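Local coordinates for Alpha/beta hydrolase (PDB 4EZI), which is an alpha/beta-hydrolase-fold protein of uncharacterised function, perhaps a lipase acting on triacylglycerols, at residues 52-66 with 112-126. Residues are numbered along the deposited sequence; the frame is centred on the assembly and turned at random.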
loop_
_atom_site.group_PDB
_atom_site.type_symbol
_atom_site.label_atom_id
_atom_site.label_comp_id
_atom_site.label_asym_id
_atom_site.label_seq_id
_atom_site.Cartn_x
_atom_site.Cartn_y
_atom_site.Cartn_z
ATOM N N SER A 52 -1.192 16.661 -6.104
ATOM C CA SER A 52 -2.479 16.323 -5.489
ATOM C C SER A 52 -3.413 15.702 -6.536
ATOM O O SER A 52 -3.126 15.736 -7.722
ATOM C CB SER A 52 -3.129 17.579 -4.953
ATOM O OG SER A 52 -3.514 18.434 -6.017
ATOM N N PRO A 53 -4.588 15.190 -6.120
ATOM C CA PRO A 53 -5.564 14.691 -7.089
ATOM C C PRO A 53 -5.988 15.737 -8.123
ATOM O O PRO A 53 -6.320 15.362 -9.230
ATOM C CB PRO A 53 -6.745 14.244 -6.207
ATOM C CG PRO A 53 -6.102 13.840 -4.910
ATOM C CD PRO A 53 -5.017 14.880 -4.731
ATOM N N ASP A 54 -5.958 17.019 -7.754
ATOM C CA ASP A 54 -6.303 18.126 -8.656
ATOM C C ASP A 54 -5.112 18.651 -9.473
ATOM O O ASP A 54 -5.268 19.609 -10.223
ATOM C CB ASP A 54 -6.931 19.265 -7.848
ATOM C CG ASP A 54 -8.343 18.920 -7.354
ATOM O OD1 ASP A 54 -9.130 18.341 -8.139
ATOM O OD2 ASP A 54 -8.663 19.248 -6.192
ATOM N N GLY A 55 -3.949 18.025 -9.354
ATOM C CA GLY A 55 -2.783 18.396 -10.156
ATOM C C GLY A 55 -2.088 19.646 -9.663
ATOM O O GLY A 55 -1.571 20.431 -10.468
ATOM N N ASN A 56 -2.085 19.858 -8.358
ATOM C CA ASN A 56 -1.354 20.955 -7.733
ATOM C C ASN A 56 -0.250 20.400 -6.841
ATOM O O ASN A 56 -0.331 19.283 -6.306
ATOM C CB ASN A 56 -2.278 21.829 -6.904
ATOM C CG ASN A 56 -3.454 22.334 -7.699
ATOM O OD1 ASN A 56 -3.280 22.842 -8.802
ATOM N ND2 ASN A 56 -4.663 22.162 -7.157
ATOM N N LEU A 57 0.753 21.228 -6.588
ATOM C CA LEU A 57 1.814 20.847 -5.674
ATOM C C LEU A 57 1.250 20.631 -4.277
ATOM O O LEU A 57 0.451 21.421 -3.783
ATOM C CB LEU A 57 2.868 21.948 -5.606
ATOM C CG LEU A 57 4.000 21.781 -4.597
ATOM C CD1 LEU A 57 4.833 20.591 -4.919
ATOM C CD2 LEU A 57 4.881 23.054 -4.542
ATOM N N THR A 58 1.689 19.543 -3.644
ATOM C CA THR A 58 1.384 19.261 -2.247
ATOM C C THR A 58 2.615 18.611 -1.611
ATOM O O THR A 58 3.383 17.963 -2.318
ATOM C CB THR A 58 0.119 18.376 -2.134
ATOM O OG1 THR A 58 -0.300 18.309 -0.773
ATOM C CG2 THR A 58 0.345 16.977 -2.670
ATOM N N ILE A 59 2.804 18.838 -0.314
ATOM C CA ILE A 59 3.993 18.347 0.392
ATOM C C ILE A 59 3.565 17.164 1.258
ATOM O O ILE A 59 2.764 17.306 2.174
ATOM C CB ILE A 59 4.683 19.456 1.251
ATOM C CG1 ILE A 59 5.021 20.679 0.402
ATOM C CG2 ILE A 59 5.902 18.882 1.940
ATOM C CD1 ILE A 59 5.829 20.431 -0.817
ATOM N N ALA A 60 4.096 15.995 0.935
ATOM C CA ALA A 60 3.728 14.747 1.589
ATOM C C ALA A 60 4.884 14.241 2.462
ATOM O O ALA A 60 5.980 14.792 2.427
ATOM C CB ALA A 60 3.337 13.708 0.509
ATOM N N SER A 61 4.614 13.213 3.266
ATOM C CA SER A 61 5.585 12.710 4.240
ATOM C C SER A 61 5.779 11.206 4.148
ATOM O O SER A 61 4.954 10.496 3.558
ATOM C CB SER A 61 5.157 13.130 5.655
ATOM O OG SER A 61 3.828 12.731 5.976
ATOM N N GLY A 62 6.836 10.705 4.764
ATOM C CA GLY A 62 7.079 9.292 4.890
ATOM C C GLY A 62 8.327 9.031 5.691
ATOM O O GLY A 62 8.964 9.983 6.197
ATOM N N LEU A 63 8.659 7.755 5.853
ATOM C CA LEU A 63 9.780 7.287 6.640
ATOM C C LEU A 63 10.864 6.707 5.748
ATOM O O LEU A 63 10.578 5.964 4.808
ATOM C CB LEU A 63 9.309 6.186 7.585
ATOM C CG LEU A 63 10.285 5.770 8.694
ATOM C CD1 LEU A 63 10.459 6.880 9.742
ATOM C CD2 LEU A 63 9.814 4.492 9.353
ATOM N N VAL A 64 12.119 7.005 6.090
ATOM C CA VAL A 64 13.273 6.333 5.505
ATOM C C VAL A 64 14.107 5.729 6.636
ATOM O O VAL A 64 14.423 6.401 7.617
ATOM C CB VAL A 64 14.162 7.289 4.682
ATOM C CG1 VAL A 64 15.335 6.533 4.074
ATOM C CG2 VAL A 64 13.336 7.991 3.623
ATOM N N ALA A 65 14.464 4.459 6.513
ATOM C CA ALA A 65 15.252 3.739 7.506
ATOM C C ALA A 65 16.483 3.148 6.843
ATOM O O ALA A 65 16.369 2.421 5.863
ATOM C CB ALA A 65 14.425 2.640 8.144
HETATM N N MSE A 66 17.657 3.505 7.368
HETATM C CA MSE A 66 18.951 3.171 6.777
HETATM C C MSE A 66 19.733 2.244 7.713
HETATM O O MSE A 66 20.138 2.674 8.801
HETATM C CB MSE A 66 19.782 4.444 6.530
HETATM C CG MSE A 66 19.196 5.333 5.460
HETATM SE SE MSE A 66 20.106 7.057 5.375
HETATM C CE MSE A 66 19.136 7.881 3.903
HETATM N N MSE A 112 17.608 -0.466 2.655
HETATM C CA MSE A 112 17.105 0.859 2.945
HETATM C C MSE A 112 15.611 0.860 2.704
HETATM O O MSE A 112 15.179 0.594 1.582
HETATM C CB MSE A 112 17.820 1.911 2.106
HETATM C CG MSE A 112 17.268 3.326 2.389
HETATM SE SE MSE A 112 18.289 4.721 1.520
HETATM C CE MSE A 112 16.985 5.356 0.297
ATOM N N THR A 113 14.829 1.075 3.762
ATOM C CA THR A 113 13.395 0.848 3.758
ATOM C C THR A 113 12.703 2.204 3.659
ATOM O O THR A 113 12.904 3.093 4.499
ATOM C CB THR A 113 12.996 0.011 4.997
ATOM O OG1 THR A 113 13.730 -1.223 4.976
ATOM C CG2 THR A 113 11.518 -0.271 5.034
ATOM N N VAL A 114 11.910 2.377 2.603
ATOM C CA VAL A 114 11.295 3.644 2.218
ATOM C C VAL A 114 9.792 3.433 2.262
ATOM O O VAL A 114 9.287 2.548 1.603
ATOM C CB VAL A 114 11.756 4.048 0.809
ATOM C CG1 VAL A 114 11.066 5.282 0.325
ATOM C CG2 VAL A 114 13.295 4.228 0.791
HETATM N N MSE A 115 9.082 4.246 3.053
HETATM C CA MSE A 115 7.680 4.004 3.358
HETATM C C MSE A 115 6.888 5.300 3.248
HETATM O O MSE A 115 6.918 6.130 4.163
HETATM C CB MSE A 115 7.536 3.413 4.763
HETATM C CG MSE A 115 8.384 2.188 4.981
HETATM SE SE MSE A 115 8.125 1.397 6.730
HETATM C CE MSE A 115 6.391 0.667 6.444
ATOM N N PRO A 116 6.153 5.489 2.149
ATOM C CA PRO A 116 5.331 6.703 2.045
ATOM C C PRO A 116 4.157 6.667 3.029
ATOM O O PRO A 116 3.589 5.602 3.267
ATOM C CB PRO A 116 4.808 6.671 0.613
ATOM C CG PRO A 116 4.821 5.204 0.247
ATOM C CD PRO A 116 6.042 4.652 0.934
ATOM N N ASP A 117 3.733 7.832 3.511
ATOM C CA ASP A 117 2.512 7.906 4.297
ATOM C C ASP A 117 1.243 7.887 3.459
ATOM O O ASP A 117 0.196 7.451 3.934
ATOM C CB ASP A 117 2.484 9.169 5.183
ATOM C CG ASP A 117 3.496 9.167 6.294
ATOM O OD1 ASP A 117 4.022 8.098 6.669
ATOM O OD2 ASP A 117 3.746 10.265 6.836
ATOM N N TYR A 118 1.350 8.414 2.246
ATOM C CA TYR A 118 0.261 8.715 1.287
ATOM C C TYR A 118 -0.329 10.110 1.544
ATOM O O TYR A 118 -0.232 10.683 2.627
ATOM C CB TYR A 118 -0.900 7.726 1.284
ATOM C CG TYR A 118 -0.593 6.286 1.018
ATOM C CD1 TYR A 118 0.427 5.878 0.194
ATOM C CD2 TYR A 118 -1.417 5.315 1.554
ATOM C CE1 TYR A 118 0.651 4.529 -0.056
ATOM C CE2 TYR A 118 -1.217 3.980 1.284
ATOM C CZ TYR A 118 -0.174 3.567 0.481
ATOM O OH TYR A 118 0.015 2.222 0.197
ATOM N N LEU A 119 -0.948 10.657 0.513
ATOM C CA LEU A 119 -1.660 11.925 0.622
ATOM C C LEU A 119 -2.794 11.840 1.627
ATOM O O LEU A 119 -3.436 10.796 1.805
ATOM C CB LEU A 119 -2.209 12.332 -0.738
ATOM C CG LEU A 119 -1.183 12.554 -1.842
ATOM C CD1 LEU A 119 -1.905 13.073 -3.092
ATOM C CD2 LEU A 119 -0.062 13.487 -1.420
ATOM N N GLY A 120 -3.052 12.964 2.292
ATOM C CA GLY A 120 -4.106 13.061 3.273
ATOM C C GLY A 120 -3.778 12.463 4.625
ATOM O O GLY A 120 -4.622 12.476 5.523
ATOM N N LEU A 121 -2.567 11.940 4.778
ATOM C CA LEU A 121 -2.142 11.285 6.011
ATOM C C LEU A 121 -0.791 11.879 6.422
ATOM O O LEU A 121 -0.148 12.614 5.671
ATOM C CB LEU A 121 -2.046 9.779 5.839
ATOM C CG LEU A 121 -3.331 9.098 5.382
ATOM C CD1 LEU A 121 -3.049 7.644 5.001
ATOM C CD2 LEU A 121 -4.455 9.168 6.414
ATOM N N GLY A 122 -0.342 11.539 7.622
ATOM C CA GLY A 122 0.925 12.084 8.121
ATOM C C GLY A 122 0.890 13.595 8.185
ATOM O O GLY A 122 -0.071 14.185 8.688
ATOM N N ASP A 123 1.928 14.212 7.646
ATOM C CA ASP A 123 2.061 15.672 7.669
ATOM C C ASP A 123 1.353 16.351 6.505
ATOM O O ASP A 123 1.319 17.575 6.433
ATOM C CB ASP A 123 3.545 16.080 7.589
ATOM C CG ASP A 123 4.412 15.599 8.750
ATOM O OD1 ASP A 123 3.903 15.211 9.810
ATOM O OD2 ASP A 123 5.667 15.692 8.583
ATOM N N ASN A 124 0.806 15.589 5.553
ATOM C CA ASN A 124 0.250 16.198 4.337
ATOM C C ASN A 124 -0.986 17.029 4.649
ATOM O O ASN A 124 -1.848 16.614 5.400
ATOM C CB ASN A 124 -0.095 15.116 3.331
ATOM C CG ASN A 124 -0.645 15.681 2.048
ATOM O OD1 ASN A 124 -1.781 15.398 1.683
ATOM N ND2 ASN A 124 0.171 16.448 1.323
ATOM N N GLU A 125 -1.083 18.204 4.031
ATOM C CA GLU A 125 -2.129 19.142 4.390
ATOM C C GLU A 125 -3.495 18.824 3.779
ATOM O O GLU A 125 -4.493 19.377 4.228
ATOM C CB GLU A 125 -1.708 20.565 4.020
ATOM C CG GLU A 125 -1.726 20.830 2.553
ATOM C CD GLU A 125 -1.521 22.295 2.199
ATOM O OE1 GLU A 125 -1.873 23.184 3.012
ATOM O OE2 GLU A 125 -1.034 22.554 1.082
ATOM N N LEU A 126 -3.564 17.962 2.761
ATOM C CA LEU A 126 -4.874 17.566 2.259
ATOM C C LEU A 126 -5.624 16.898 3.399
ATOM O O LEU A 126 -5.051 16.140 4.189
ATOM C CB LEU A 126 -4.778 16.637 1.051
ATOM C CG LEU A 126 -4.065 17.185 -0.178
ATOM C CD1 LEU A 126 -3.820 16.127 -1.246
ATOM C CD2 LEU A 126 -4.813 18.359 -0.775
HETATM O O HOH W 1 1.310 19.468 3.048
HETATM O O HOH W 2 1.220 21.092 0.875
HETATM O O HOH W 3 1.859 12.391 3.517
HETATM O O HOH W 4 3.265 10.281 1.313
#
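Leu63 and Met115, and likewise Ala65 and Thr113, form hydrogen-bonded antiparallel pairs between strands 57-66 and 112-116. The side chains of these four residues share one face, under helix 99-108, which suits small or apolar groups. Val64 faces Val114 between these pairs and Gly62 faces Pro116 just beyond them, both non-hydrogen-bonded. Gly62 CA comes within 3.2 Å of Met115 O, leaving hardly any space for a side chain, and toward strand 57-66 Pro116 needs no N-H.

Beyond Pro116 the chain leaves the sheet as a loop that still follows strand 57-66, and side chains and water replace backbone pairing. Asp117 N still binds Ser61 O, while Ser61 OG, set between the backbone N and the carbonyl carbon (chi1 55°) and thereby pointed at the loop, donates a hydrogen bond to Asp117 OD2 at 2.6 Å, on the anti side of the carboxylate, and accepts one from Asp123 N. Ser92 also binds Asp117 OD2. Asn124, CG trans to its own N (chi1 -179°), turns its amide to the strand: ND2 gives one bond to Thr58 OG1 (2.8 Å) and a straighter one to Ile59 O (2.9 Å, 171°), from above the carbonyl plane. Its OD1 takes Gly120 N, fixing the amide's rotation. Three waters bridge the segments, one linking Ser61 N to the carbonyls of Tyr118 and Leu121.

Apolar contacts close the far end. Leu119 CD2 lies against Thr58 CG2 (3.7 Å) and Ala60 CB, whereas its CD1 and Leu126 CD1 both touch Pro53 CD.

Paired backbones thus join an antiparallel edge region to the central sheet of the hydrolase fold, and buried Ser61 OG, with two bonds, and the Asn124 amide, with three good ones, pin the loop after strand 112-116, whose Tyr118 reaches a probable nucleophile elbow.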